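Local coordinates for protein cellulase CEL9M (Clostridium cellulolyticum, PDB 1IA6) that probably hydrolyses internal beta-1,4-glucosidic linkages in cellulose and related beta-glucans, as a family 9 glycoside hydrolase, at residues A[20-24]-A[51-57]; A[15-19]-A[29-33]; A[114-120]-A[139-145]; A[67-71]-A[101-105]; A[12-16]-A[385-389]. All coordinates share one frame; numbering follows the deposited sequence.

How the contacts relate
From the N terminus, helix 6-15 and the turn after it supply segments to contacts 5 and 2, which share Ile15 and Phe16. Contact 2 closes a short loop, 15-19 back on 29-33. Contact 1 (20-24 with 51-57) starts inside that loop and ends beyond it, so the two cross, and it brings two zinc ligands together. Contact 4 then pairs helices 64-80 and 91-107, and contact 3 follows in series, joining strands 115-119 and 143-145. Contact 5 spans the longest distance in sequence, tying 12-16 to 385-389 and enclosing contacts 1, 3 and 4. In space contact 1 is the hub, touching contacts 2, 3 and 4.

Contact 1 (A[20-24]-A[51-57]); sequences NKCGP and TGGYHDA. With ZN (zinc ion), chain C.
Cys22 and His55 meet at the zinc ion. SG of Cys22 binds the metal at 2.3 Å and NE2 of His55 at 2.1 Å. The thiolate swings to the side remote from its own backbone N (chi1 -175°), which carries SG across to the histidine. One face of the imidazole is covered by the backbone of 20-24, with Asn20 O and Lys21 C lying over it.

Backbone hydrogen bonds hold the two segments, which run nearly antiparallel. His55 N gives a nearly straight bond to Asn20 O, 2.7 Å long and in the carbonyl plane, and Cys22 N donates to Gly53 O at 3.0 Å. Between these bonds Lys21 and Tyr54 form a single beta bridge. Further along, Gly52 CA brings a C-H against Cys22 O.

The amide of Asn20 adds a side-chain grip. Its ND2 reaches two carbonyls, meeting Ala57 O on a lone pair at 3.0 Å, whereas it sits well above the carbonyl plane of His55 O at 2.9 Å. OD1 of the same amide is bonded to His364, so both ends of the group are fixed.

Apolar contact comes from Lys21, whose straight chain extends beside the Tyr54 ring toward its hydroxyl end, CG lying 3.5 Å from CE2. Its amino group goes on to Gln97, while Tyr54 OH bonds Gln97 O. Pro24 CD packs crosswise against Thr51 CB.

Cys38 and His39 complete the metal's coordination, making this a four-ligand Cys2His2 zinc site that clamps together loops lacking regular secondary structure.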
# COMPACT_ATOMS: atom_id res chain seq x y z
N ASN A 20 3.25 -11.92 4.27
CA ASN A 20 4.26 -11.53 3.30
C ASN A 20 5.60 -11.10 3.88
O ASN A 20 6.50 -10.69 3.13
CB ASN A 20 3.71 -10.44 2.38
CG ASN A 20 2.81 -11.00 1.29
OD1 ASN A 20 2.12 -12.00 1.49
ND2 ASN A 20 2.81 -10.35 0.12
N LYS A 21 5.75 -11.19 5.19
CA LYS A 21 7.01 -10.79 5.82
C LYS A 21 8.16 -11.64 5.27
O LYS A 21 8.02 -12.84 5.08
CB LYS A 21 6.92 -10.90 7.34
CG LYS A 21 6.12 -9.75 7.94
CD LYS A 21 6.03 -9.82 9.45
CE LYS A 21 5.25 -8.61 9.97
NZ LYS A 21 4.99 -8.68 11.43
N CYS A 22 9.28 -10.98 5.02
CA CYS A 22 10.46 -11.62 4.46
C CYS A 22 11.65 -11.43 5.40
O CYS A 22 11.72 -10.45 6.13
CB CYS A 22 10.76 -10.98 3.10
SG CYS A 22 12.09 -11.68 2.13
N GLY A 23 12.58 -12.39 5.38
CA GLY A 23 13.75 -12.26 6.23
C GLY A 23 13.89 -13.27 7.35
O GLY A 23 12.98 -14.07 7.60
N PRO A 24 15.03 -13.25 8.05
CA PRO A 24 15.31 -14.16 9.16
C PRO A 24 14.30 -14.06 10.30
O PRO A 24 14.06 -15.03 11.00
CB PRO A 24 16.72 -13.74 9.61
CG PRO A 24 17.33 -13.22 8.35
CD PRO A 24 16.21 -12.41 7.75
N THR A 51 18.05 -7.88 4.16
CA THR A 51 16.99 -8.78 4.59
C THR A 51 15.87 -7.99 5.24
O THR A 51 16.08 -6.87 5.71
CB THR A 51 17.51 -9.83 5.60
OG1 THR A 51 18.05 -9.16 6.75
CG2 THR A 51 18.59 -10.69 4.96
N GLY A 52 14.68 -8.57 5.26
CA GLY A 52 13.54 -7.90 5.86
C GLY A 52 12.58 -7.41 4.80
O GLY A 52 12.66 -7.82 3.64
N GLY A 53 11.67 -6.52 5.18
CA GLY A 53 10.72 -6.01 4.21
C GLY A 53 9.65 -7.05 3.91
O GLY A 53 9.52 -8.04 4.64
N TYR A 54 8.91 -6.83 2.83
CA TYR A 54 7.82 -7.74 2.48
C TYR A 54 7.82 -8.22 1.04
O TYR A 54 8.23 -7.50 0.13
CB TYR A 54 6.47 -7.05 2.71
CG TYR A 54 6.16 -6.66 4.14
CD1 TYR A 54 6.73 -5.52 4.71
CD2 TYR A 54 5.24 -7.39 4.89
CE1 TYR A 54 6.37 -5.11 6.00
CE2 TYR A 54 4.89 -6.99 6.17
CZ TYR A 54 5.45 -5.86 6.72
OH TYR A 54 5.06 -5.45 7.97
N HIS A 55 7.33 -9.45 0.85
CA HIS A 55 7.19 -10.01 -0.49
C HIS A 55 6.09 -9.12 -1.08
O HIS A 55 5.15 -8.75 -0.37
CB HIS A 55 6.69 -11.45 -0.42
CG HIS A 55 7.63 -12.37 0.28
ND1 HIS A 55 7.20 -13.45 1.02
CD2 HIS A 55 8.98 -12.39 0.35
CE1 HIS A 55 8.24 -14.09 1.52
NE2 HIS A 55 9.34 -13.46 1.12
N ASP A 56 6.18 -8.80 -2.36
CA ASP A 56 5.21 -7.92 -2.99
C ASP A 56 3.75 -8.38 -3.07
O ASP A 56 2.85 -7.65 -2.65
CB ASP A 56 5.67 -7.55 -4.40
CG ASP A 56 4.78 -6.50 -5.04
OD1 ASP A 56 4.75 -5.37 -4.53
OD2 ASP A 56 4.10 -6.81 -6.05
N ALA A 57 3.51 -9.56 -3.62
CA ALA A 57 2.13 -10.02 -3.77
C ALA A 57 2.02 -11.51 -3.49
O ALA A 57 2.08 -11.93 -2.34
CB ALA A 57 1.65 -9.71 -5.19
ZN ZN C . 11.26 -13.79 1.88

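Contact 2 (A[15-19]-A[29-33]); sequences IFFDA and NNVFD
Asp18 and Asn30 come closest in backbone, their CA atoms 5.7 Å apart, where the helical turn after helix 6-15 meets an irregular segment. That segment, 29-33, is shaped by an Asx turn: Asn30 OD1 accepts from Phe32 N on a lone pair, in the carbonyl plane.

With OD1 occupied in this way, the other end of the amide turns to the helical turn. ND2 donates to Asp18 O at 2.9 Å, approaching from above the carbonyl plane, and also has Ala26 O as a partner. The Asp18 and Asn30 side chains pass alongside, each heading toward the other's backbone, with carboxylate and amide planes inclined at 44°. Asp18 answers with its carboxylate: OD2 receives Val31 N at 2.9 Å in a nearly straight bond, on the anti side and 25° out of the plane. Lys93 pairs with the same oxygen, and Lys21 and Gln97 hold OD1, so the carboxylate is gripped at both oxygens, and the two lysines would be expected to favour its charged form.

The apolar half of the contact is centred on the Phe32 ring. Phe32 CG lies opposite its own carbonyl carbon (chi1 -58°), and from there the CE2 edge enters the helical turn, with Ala19 N and Phe16 O near the ring plane. Ala19 CB is 3.7 Å from CE2, while Ile15 CG2 is the same distance from CZ. Over the centre of one Phe32 face sits CG2 of its neighbour Val31. That methyl also meets Ile15 CG2 at 3.4 Å, tighter than usual for two carbons.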
# COMPACT_ATOMS: atom_id res chain seq x y z
N ILE A 15 -3.51 -7.92 9.87
CA ILE A 15 -2.90 -9.23 10.05
C ILE A 15 -2.36 -9.80 8.73
O ILE A 15 -1.34 -10.49 8.72
CB ILE A 15 -3.91 -10.22 10.66
CG1 ILE A 15 -3.98 -10.01 12.18
CG2 ILE A 15 -3.55 -11.65 10.31
CD1 ILE A 15 -5.17 -10.69 12.84
N PHE A 16 -3.04 -9.50 7.64
CA PHE A 16 -2.63 -9.97 6.32
C PHE A 16 -1.14 -9.79 6.05
O PHE A 16 -0.49 -10.69 5.52
CB PHE A 16 -3.40 -9.22 5.22
CG PHE A 16 -2.78 -9.35 3.86
CD1 PHE A 16 -2.84 -10.55 3.16
CD2 PHE A 16 -2.09 -8.27 3.30
CE1 PHE A 16 -2.22 -10.68 1.92
CE2 PHE A 16 -1.47 -8.39 2.06
CZ PHE A 16 -1.54 -9.60 1.37
N PHE A 17 -0.60 -8.63 6.40
CA PHE A 17 0.81 -8.35 6.14
C PHE A 17 1.79 -9.37 6.70
O PHE A 17 2.88 -9.55 6.16
CB PHE A 17 1.13 -6.93 6.60
CG PHE A 17 0.46 -5.88 5.78
CD1 PHE A 17 0.99 -5.50 4.54
CD2 PHE A 17 -0.75 -5.32 6.18
CE1 PHE A 17 0.33 -4.59 3.73
CE2 PHE A 17 -1.42 -4.41 5.37
CZ PHE A 17 -0.88 -4.04 4.14
N ASP A 18 1.39 -10.06 7.77
CA ASP A 18 2.24 -11.09 8.37
C ASP A 18 2.54 -12.20 7.35
O ASP A 18 3.59 -12.83 7.40
CB ASP A 18 1.54 -11.73 9.59
CG ASP A 18 1.83 -10.99 10.89
OD1 ASP A 18 2.42 -9.90 10.84
OD2 ASP A 18 1.46 -11.52 11.96
N ALA A 19 1.61 -12.43 6.42
CA ALA A 19 1.80 -13.49 5.43
C ALA A 19 2.90 -13.19 4.42
O ALA A 19 3.42 -14.10 3.77
CB ALA A 19 0.49 -13.77 4.70
N ASN A 29 6.70 -13.17 16.09
CA ASN A 29 5.45 -12.49 16.39
C ASN A 29 4.54 -12.49 15.16
O ASN A 29 3.82 -11.52 14.90
CB ASN A 29 5.74 -11.06 16.86
CG ASN A 29 4.58 -10.44 17.62
OD1 ASN A 29 4.78 -9.60 18.50
ND2 ASN A 29 3.36 -10.85 17.29
N ASN A 30 4.57 -13.59 14.42
CA ASN A 30 3.76 -13.75 13.22
C ASN A 30 2.53 -14.58 13.59
O ASN A 30 2.66 -15.62 14.22
CB ASN A 30 4.58 -14.48 12.14
CG ASN A 30 3.96 -14.37 10.76
OD1 ASN A 30 2.82 -14.75 10.55
ND2 ASN A 30 4.74 -13.86 9.81
N VAL A 31 1.34 -14.12 13.21
CA VAL A 31 0.11 -14.83 13.54
C VAL A 31 -0.05 -16.14 12.78
O VAL A 31 -0.80 -17.02 13.21
CB VAL A 31 -1.14 -13.98 13.28
CG1 VAL A 31 -1.08 -12.69 14.09
CG2 VAL A 31 -1.27 -13.68 11.79
N PHE A 32 0.63 -16.27 11.65
CA PHE A 32 0.53 -17.48 10.84
C PHE A 32 1.64 -18.46 11.20
O PHE A 32 2.83 -18.17 11.01
CB PHE A 32 0.61 -17.12 9.36
CG PHE A 32 -0.46 -16.16 8.91
CD1 PHE A 32 -1.80 -16.51 8.98
CD2 PHE A 32 -0.12 -14.91 8.42
CE1 PHE A 32 -2.79 -15.63 8.57
CE2 PHE A 32 -1.10 -14.01 8.00
CZ PHE A 32 -2.44 -14.37 8.08
N ASP A 33 1.26 -19.62 11.72
CA ASP A 33 2.25 -20.62 12.09
C ASP A 33 2.93 -21.25 10.87
O ASP A 33 3.94 -21.93 11.01
CB ASP A 33 1.62 -21.71 12.97
CG ASP A 33 0.42 -22.37 12.32
OD1 ASP A 33 0.52 -22.76 11.14
OD2 ASP A 33 -0.62 -22.50 13.00

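Contact 3 (A[114-120]-A[139-145]); sequences TFYYQVG and RPSLYKA
Tyr117 CG sits between its own backbone N and carbonyl carbon (chi1 63°), and this folds the ring back over the neighbouring strand, where Tyr143 CB lies under one face at 3.4 Å from CE1. Gln118 takes the extended course, CG opposite its backbone N (chi1 -173°), and runs alongside Tyr143. Its OE1 meets that ring at the edge, 3.3 Å from CD2, with amide and ring planes 83° apart. NE2 donates to Gly120 O and to Gln201.

These side chains decorate an antiparallel pair, the central strand 115-119 and the outer strand 143-145 of a three-stranded sheet. Phe115 and Ala145 form the hydrogen-bonded pair, the shorter bond being Ala145 N to Phe115 O at 2.7 Å. Tyr117 N follows with a bond to Tyr143 O. Past the strand, Gly120 N gives an almost straight 2.8 Å bond to Pro140 O.

Tyr116 and Lys144 make the non-hydrogen-bonded pair. The lysine chain lies beside the ring, CB 3.6 Å from CD1. At the far end Arg139 crosses Val119, NH2 reaching CG1 at 3.8 Å, while its guanidinium pairs with Asp42 close to the zinc ligand His39.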
# COMPACT_ATOMS: atom_id res chain seq x y z
N THR A 114 22.83 6.64 -1.36
CA THR A 114 22.54 5.34 -1.96
C THR A 114 21.30 4.70 -1.37
O THR A 114 21.07 4.77 -0.16
CB THR A 114 23.71 4.36 -1.77
OG1 THR A 114 24.92 4.97 -2.23
CG2 THR A 114 23.46 3.07 -2.55
N PHE A 115 20.48 4.09 -2.23
CA PHE A 115 19.28 3.41 -1.77
C PHE A 115 18.95 2.23 -2.66
O PHE A 115 18.62 2.41 -3.84
CB PHE A 115 18.08 4.36 -1.75
CG PHE A 115 16.84 3.74 -1.17
CD1 PHE A 115 16.78 3.43 0.18
CD2 PHE A 115 15.75 3.45 -1.98
CE1 PHE A 115 15.65 2.82 0.73
CE2 PHE A 115 14.60 2.85 -1.44
CZ PHE A 115 14.56 2.53 -0.09
N TYR A 116 19.05 1.03 -2.10
CA TYR A 116 18.73 -0.20 -2.83
C TYR A 116 17.22 -0.34 -2.77
O TYR A 116 16.63 -0.19 -1.70
CB TYR A 116 19.40 -1.39 -2.15
CG TYR A 116 20.89 -1.42 -2.37
CD1 TYR A 116 21.43 -1.92 -3.55
CD2 TYR A 116 21.77 -0.90 -1.41
CE1 TYR A 116 22.80 -1.91 -3.78
CE2 TYR A 116 23.14 -0.88 -1.63
CZ TYR A 116 23.65 -1.39 -2.82
OH TYR A 116 25.01 -1.38 -3.05
N TYR A 117 16.58 -0.63 -3.91
CA TYR A 117 15.13 -0.73 -3.89
C TYR A 117 14.46 -1.94 -4.52
O TYR A 117 13.23 -2.00 -4.61
CB TYR A 117 14.51 0.56 -4.44
CG TYR A 117 14.83 0.89 -5.88
CD1 TYR A 117 14.17 0.24 -6.92
CD2 TYR A 117 15.74 1.90 -6.20
CE1 TYR A 117 14.40 0.60 -8.26
CE2 TYR A 117 15.97 2.27 -7.52
CZ TYR A 117 15.30 1.62 -8.55
OH TYR A 117 15.51 2.00 -9.85
N GLN A 118 15.24 -2.91 -4.98
CA GLN A 118 14.64 -4.13 -5.50
C GLN A 118 15.53 -5.32 -5.25
O GLN A 118 16.71 -5.33 -5.62
CB GLN A 118 14.32 -4.06 -7.00
CG GLN A 118 13.54 -5.32 -7.44
CD GLN A 118 13.03 -5.30 -8.87
OE1 GLN A 118 12.51 -4.30 -9.35
NE2 GLN A 118 13.15 -6.44 -9.55
N VAL A 119 14.97 -6.32 -4.59
CA VAL A 119 15.68 -7.55 -4.29
C VAL A 119 14.89 -8.65 -4.98
O VAL A 119 13.70 -8.83 -4.71
CB VAL A 119 15.73 -7.83 -2.78
CG1 VAL A 119 16.30 -9.22 -2.51
CG2 VAL A 119 16.59 -6.77 -2.11
N GLY A 120 15.56 -9.37 -5.87
CA GLY A 120 14.92 -10.44 -6.62
C GLY A 120 14.70 -10.01 -8.06
O GLY A 120 14.71 -8.81 -8.38
N ARG A 139 19.38 -14.26 -4.74
CA ARG A 139 18.52 -13.23 -5.29
C ARG A 139 19.40 -12.01 -5.54
O ARG A 139 20.19 -11.63 -4.69
CB ARG A 139 17.41 -12.85 -4.30
CG ARG A 139 16.09 -13.54 -4.55
CD ARG A 139 15.55 -14.12 -3.26
NE ARG A 139 15.16 -13.10 -2.28
CZ ARG A 139 13.96 -12.53 -2.22
NH1 ARG A 139 13.02 -12.87 -3.09
NH2 ARG A 139 13.69 -11.66 -1.25
N PRO A 140 19.27 -11.40 -6.72
CA PRO A 140 20.08 -10.22 -7.02
C PRO A 140 19.51 -8.93 -6.45
O PRO A 140 18.29 -8.75 -6.40
CB PRO A 140 20.09 -10.20 -8.54
CG PRO A 140 18.69 -10.67 -8.86
CD PRO A 140 18.51 -11.83 -7.90
N SER A 141 20.40 -8.06 -5.98
CA SER A 141 19.99 -6.75 -5.49
C SER A 141 20.03 -6.01 -6.82
O SER A 141 20.98 -5.30 -7.14
CB SER A 141 21.03 -6.21 -4.51
OG SER A 141 21.19 -7.12 -3.43
N LEU A 142 18.97 -6.22 -7.60
CA LEU A 142 18.85 -5.69 -8.96
C LEU A 142 18.96 -4.20 -9.23
O LEU A 142 19.67 -3.79 -10.15
CB LEU A 142 17.55 -6.22 -9.58
CG LEU A 142 17.51 -6.28 -11.10
CD1 LEU A 142 18.67 -7.14 -11.61
CD2 LEU A 142 16.18 -6.84 -11.57
N TYR A 143 18.27 -3.38 -8.45
CA TYR A 143 18.30 -1.94 -8.67
C TYR A 143 18.63 -1.12 -7.43
O TYR A 143 18.32 -1.49 -6.30
CB TYR A 143 16.95 -1.45 -9.21
CG TYR A 143 16.47 -2.11 -10.48
CD1 TYR A 143 17.20 -2.00 -11.66
CD2 TYR A 143 15.27 -2.82 -10.50
CE1 TYR A 143 16.73 -2.59 -12.84
CE2 TYR A 143 14.80 -3.41 -11.67
CZ TYR A 143 15.54 -3.29 -12.84
OH TYR A 143 15.08 -3.86 -14.01
N LYS A 144 19.27 0.03 -7.66
CA LYS A 144 19.63 0.94 -6.59
C LYS A 144 19.63 2.35 -7.16
O LYS A 144 19.89 2.54 -8.35
CB LYS A 144 21.01 0.61 -6.03
CG LYS A 144 22.16 0.92 -6.98
CD LYS A 144 23.50 0.72 -6.29
CE LYS A 144 24.65 0.98 -7.24
NZ LYS A 144 25.96 0.74 -6.58
N ALA A 145 19.32 3.32 -6.32
CA ALA A 145 19.31 4.71 -6.72
C ALA A 145 20.57 5.35 -6.16
O ALA A 145 20.99 5.05 -5.04
CB ALA A 145 18.07 5.40 -6.19
O HOH W 1 17.45 3.69 -10.21

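Contact 4 (A[67-71]-A[101-105]); sequences QGYSA and FTDYF
Ala71 CB touches two phenylalanines of the facing helix, and their rings are turned differently to it. Over the face of Phe101 it makes a CH-pi contact, 4.0 Å from the ring centroid and displaced toward the rim. Against Phe105 it lies at the edge, in the ring plane, with CE2 3.6 Å away. The setting is a buried packing of helix 64-80 on helix 91-107 within the (alpha/alpha)6 barrel of family 9. The short segments run at 139° to each other with their axes 11.0 Å apart, so the aromatic side chains span the gap.

Gln67 fills the next position. CG swings away from the amide nitrogen (chi1 -173°) and the chain then bends at chi2, which lays its aliphatic part against Phe105, CG to CE1 3.7 Å, at the edge of that ring. The amide end passes on between Phe101 and Tyr104, lying across the tyrosine with amide and ring planes 67° apart.

Outside this shell, Tyr54 touches both helices. Its ring meets that of Phe101, and its backbone N bonds OE1 of Gln67, which helps fix the amide's rotation. Helix 152-169 contributes Ala161 against Ala71 and Thr158 against Phe105. Within its own helix, a backbone oxygen also lies over a face of Phe105: Phe101 O, 3.4 Å above the ring plane, toward the rim.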
# COMPACT_ATOMS: atom_id res chain seq x y z
N GLN A 67 6.38 -1.15 -2.44
CA GLN A 67 6.81 -1.35 -1.06
C GLN A 67 6.72 -0.01 -0.33
O GLN A 67 6.17 0.08 0.77
CB GLN A 67 8.25 -1.88 -1.01
CG GLN A 67 8.75 -2.29 0.38
CD GLN A 67 8.60 -3.78 0.67
OE1 GLN A 67 8.99 -4.25 1.74
NE2 GLN A 67 8.04 -4.54 -0.28
N GLY A 68 7.24 1.04 -0.96
CA GLY A 68 7.20 2.37 -0.36
C GLY A 68 5.80 2.95 -0.28
O GLY A 68 5.41 3.54 0.73
N TYR A 69 5.03 2.79 -1.36
CA TYR A 69 3.65 3.27 -1.40
C TYR A 69 2.84 2.64 -0.27
O TYR A 69 2.14 3.33 0.47
CB TYR A 69 3.01 2.88 -2.74
CG TYR A 69 1.50 2.98 -2.76
CD1 TYR A 69 0.87 4.20 -2.99
CD2 TYR A 69 0.70 1.86 -2.54
CE1 TYR A 69 -0.52 4.31 -2.99
CE2 TYR A 69 -0.69 1.95 -2.54
CZ TYR A 69 -1.29 3.18 -2.77
OH TYR A 69 -2.67 3.29 -2.76
N SER A 70 2.94 1.32 -0.14
CA SER A 70 2.20 0.61 0.89
C SER A 70 2.55 1.10 2.29
O SER A 70 1.66 1.33 3.11
CB SER A 70 2.46 -0.89 0.77
OG SER A 70 1.91 -1.38 -0.45
N ALA A 71 3.84 1.26 2.56
CA ALA A 71 4.28 1.74 3.87
C ALA A 71 3.76 3.15 4.12
O ALA A 71 3.38 3.49 5.25
CB ALA A 71 5.81 1.73 3.95
N PHE A 101 8.59 -2.43 7.92
CA PHE A 101 8.86 -1.73 6.65
C PHE A 101 10.04 -0.78 6.83
O PHE A 101 11.01 -0.82 6.08
CB PHE A 101 7.66 -0.87 6.22
CG PHE A 101 6.64 -1.58 5.38
CD1 PHE A 101 6.91 -1.92 4.06
CD2 PHE A 101 5.37 -1.84 5.89
CE1 PHE A 101 5.94 -2.51 3.25
CE2 PHE A 101 4.39 -2.43 5.09
CZ PHE A 101 4.67 -2.76 3.78
N THR A 102 9.94 0.09 7.83
CA THR A 102 10.99 1.08 8.02
C THR A 102 12.37 0.52 8.37
O THR A 102 13.38 1.08 7.94
CB THR A 102 10.57 2.16 9.05
OG1 THR A 102 10.30 1.56 10.32
CG2 THR A 102 9.31 2.88 8.57
N ASP A 103 12.42 -0.58 9.11
CA ASP A 103 13.72 -1.18 9.44
C ASP A 103 14.42 -1.56 8.13
O ASP A 103 15.64 -1.42 8.00
CB ASP A 103 13.55 -2.45 10.28
CG ASP A 103 13.31 -2.15 11.75
OD1 ASP A 103 13.49 -0.99 12.17
OD2 ASP A 103 12.97 -3.10 12.49
N TYR A 104 13.63 -2.05 7.18
CA TYR A 104 14.14 -2.45 5.88
C TYR A 104 14.61 -1.24 5.07
O TYR A 104 15.68 -1.28 4.46
CB TYR A 104 13.04 -3.23 5.13
CG TYR A 104 13.32 -3.55 3.68
CD1 TYR A 104 14.42 -4.33 3.31
CD2 TYR A 104 12.46 -3.11 2.68
CE1 TYR A 104 14.66 -4.65 1.97
CE2 TYR A 104 12.68 -3.43 1.34
CZ TYR A 104 13.78 -4.20 1.00
OH TYR A 104 14.00 -4.51 -0.33
N PHE A 105 13.84 -0.17 5.08
CA PHE A 105 14.23 1.03 4.34
C PHE A 105 15.55 1.60 4.87
O PHE A 105 16.41 2.03 4.09
CB PHE A 105 13.15 2.11 4.43
CG PHE A 105 11.82 1.70 3.86
CD1 PHE A 105 11.76 0.81 2.78
CD2 PHE A 105 10.65 2.19 4.39
CE1 PHE A 105 10.52 0.44 2.24
CE2 PHE A 105 9.41 1.82 3.86
CZ PHE A 105 9.35 0.94 2.78

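Contact 5 (A[12-16]-A[385-389]); sequences DSIIF and LTGAL
The Phe16 ring has Thr386 O at its edge, near the ring plane, while Ala388 and Leu385 approach it obliquely. CD1 of the ring is 3.5 Å from Ala388 CB, and CE1 is 4.1 Å from Leu385 CD1. The ring is carried to them by a first torsion that turns it to the far side of CB from its own N (chi1 163°), directing it toward the 385-388 turn. CB, nearer the backbone, rests on Gly387 C at 3.7 Å.

Gly387 forms the other close approach. Its CA comes 3.2 Å from Asp12 O, a C-H to oxygen contact, although that oxygen already accepts Phe16 N within the helix. Gly387, with no side chain, lets its CA come this close. A second such contact joins Phe16 CA to Thr386 O at 3.3 Å. Beside them the Thr386 methyl CG2 meets Asp12 OD1 at 3.5 Å.

Asn416 of helix 413-429 links the two backbones: its ND2 bonds both Ser13 O and Gly387 O, and OD1 takes Leu389 N. Gly387 and Ala388 also make backbone bonds with Ile352.

The segment 385-388 is a type II beta turn with glycine at its third position, as is common for this turn. Here it is seated against the C-terminal end of helix 6-15, joining the start of the family 9 catalytic module to a loop late in its sequence.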
# COMPACT_ATOMS: atom_id res chain seq x y z
N ASP A 12 -8.26 -7.96 10.71
CA ASP A 12 -7.85 -8.92 9.69
C ASP A 12 -6.99 -8.29 8.61
O ASP A 12 -5.99 -8.87 8.21
CB ASP A 12 -9.06 -9.57 9.02
CG ASP A 12 -9.83 -10.49 9.94
OD1 ASP A 12 -9.27 -10.96 10.95
OD2 ASP A 12 -11.01 -10.76 9.64
N SER A 13 -7.37 -7.10 8.13
CA SER A 13 -6.63 -6.43 7.06
C SER A 13 -5.20 -6.09 7.46
O SER A 13 -4.31 -6.02 6.61
CB SER A 13 -7.38 -5.16 6.61
OG SER A 13 -7.41 -4.18 7.63
N ILE A 14 -4.97 -5.88 8.75
CA ILE A 14 -3.64 -5.57 9.25
C ILE A 14 -2.84 -6.87 9.39
O ILE A 14 -1.66 -6.93 9.06
CB ILE A 14 -3.71 -4.89 10.63
CG1 ILE A 14 -4.41 -3.54 10.49
CG2 ILE A 14 -2.30 -4.73 11.20
CD1 ILE A 14 -4.80 -2.92 11.83
N ILE A 15 -3.51 -7.92 9.87
CA ILE A 15 -2.90 -9.23 10.05
C ILE A 15 -2.36 -9.80 8.73
O ILE A 15 -1.34 -10.49 8.72
CB ILE A 15 -3.91 -10.22 10.66
CG1 ILE A 15 -3.98 -10.01 12.18
CG2 ILE A 15 -3.55 -11.65 10.31
CD1 ILE A 15 -5.17 -10.69 12.84
N PHE A 16 -3.04 -9.50 7.64
CA PHE A 16 -2.63 -9.97 6.32
C PHE A 16 -1.14 -9.79 6.05
O PHE A 16 -0.49 -10.69 5.52
CB PHE A 16 -3.40 -9.22 5.22
CG PHE A 16 -2.78 -9.35 3.86
CD1 PHE A 16 -2.84 -10.55 3.16
CD2 PHE A 16 -2.09 -8.27 3.30
CE1 PHE A 16 -2.22 -10.68 1.92
CE2 PHE A 16 -1.47 -8.39 2.06
CZ PHE A 16 -1.54 -9.60 1.37
N LEU A 385 -5.44 -17.36 4.28
CA LEU A 385 -4.76 -16.07 4.14
C LEU A 385 -5.65 -14.95 4.70
O LEU A 385 -6.15 -14.10 3.97
CB LEU A 385 -4.46 -15.82 2.66
CG LEU A 385 -3.61 -14.60 2.26
CD1 LEU A 385 -2.25 -14.67 2.92
CD2 LEU A 385 -3.46 -14.57 0.74
N THR A 386 -5.81 -14.96 6.02
CA THR A 386 -6.64 -13.99 6.72
C THR A 386 -6.37 -12.53 6.38
O THR A 386 -5.23 -12.08 6.42
CB THR A 386 -6.50 -14.17 8.24
OG1 THR A 386 -6.82 -15.53 8.58
CG2 THR A 386 -7.43 -13.22 8.99
N GLY A 387 -7.43 -11.80 6.04
CA GLY A 387 -7.32 -10.38 5.75
C GLY A 387 -6.97 -9.93 4.34
O GLY A 387 -7.00 -8.73 4.06
N ALA A 388 -6.67 -10.86 3.45
CA ALA A 388 -6.30 -10.48 2.09
C ALA A 388 -7.48 -10.00 1.24
O ALA A 388 -8.52 -10.65 1.19
CB ALA A 388 -5.61 -11.65 1.38
N LEU A 389 -7.30 -8.86 0.58
CA LEU A 389 -8.32 -8.33 -0.31
C LEU A 389 -7.98 -8.90 -1.69
O LEU A 389 -6.87 -8.70 -2.20
CB LEU A 389 -8.24 -6.80 -0.36
CG LEU A 389 -9.21 -6.10 -1.32
CD1 LEU A 389 -10.65 -6.25 -0.83
CD2 LEU A 389 -8.86 -4.63 -1.42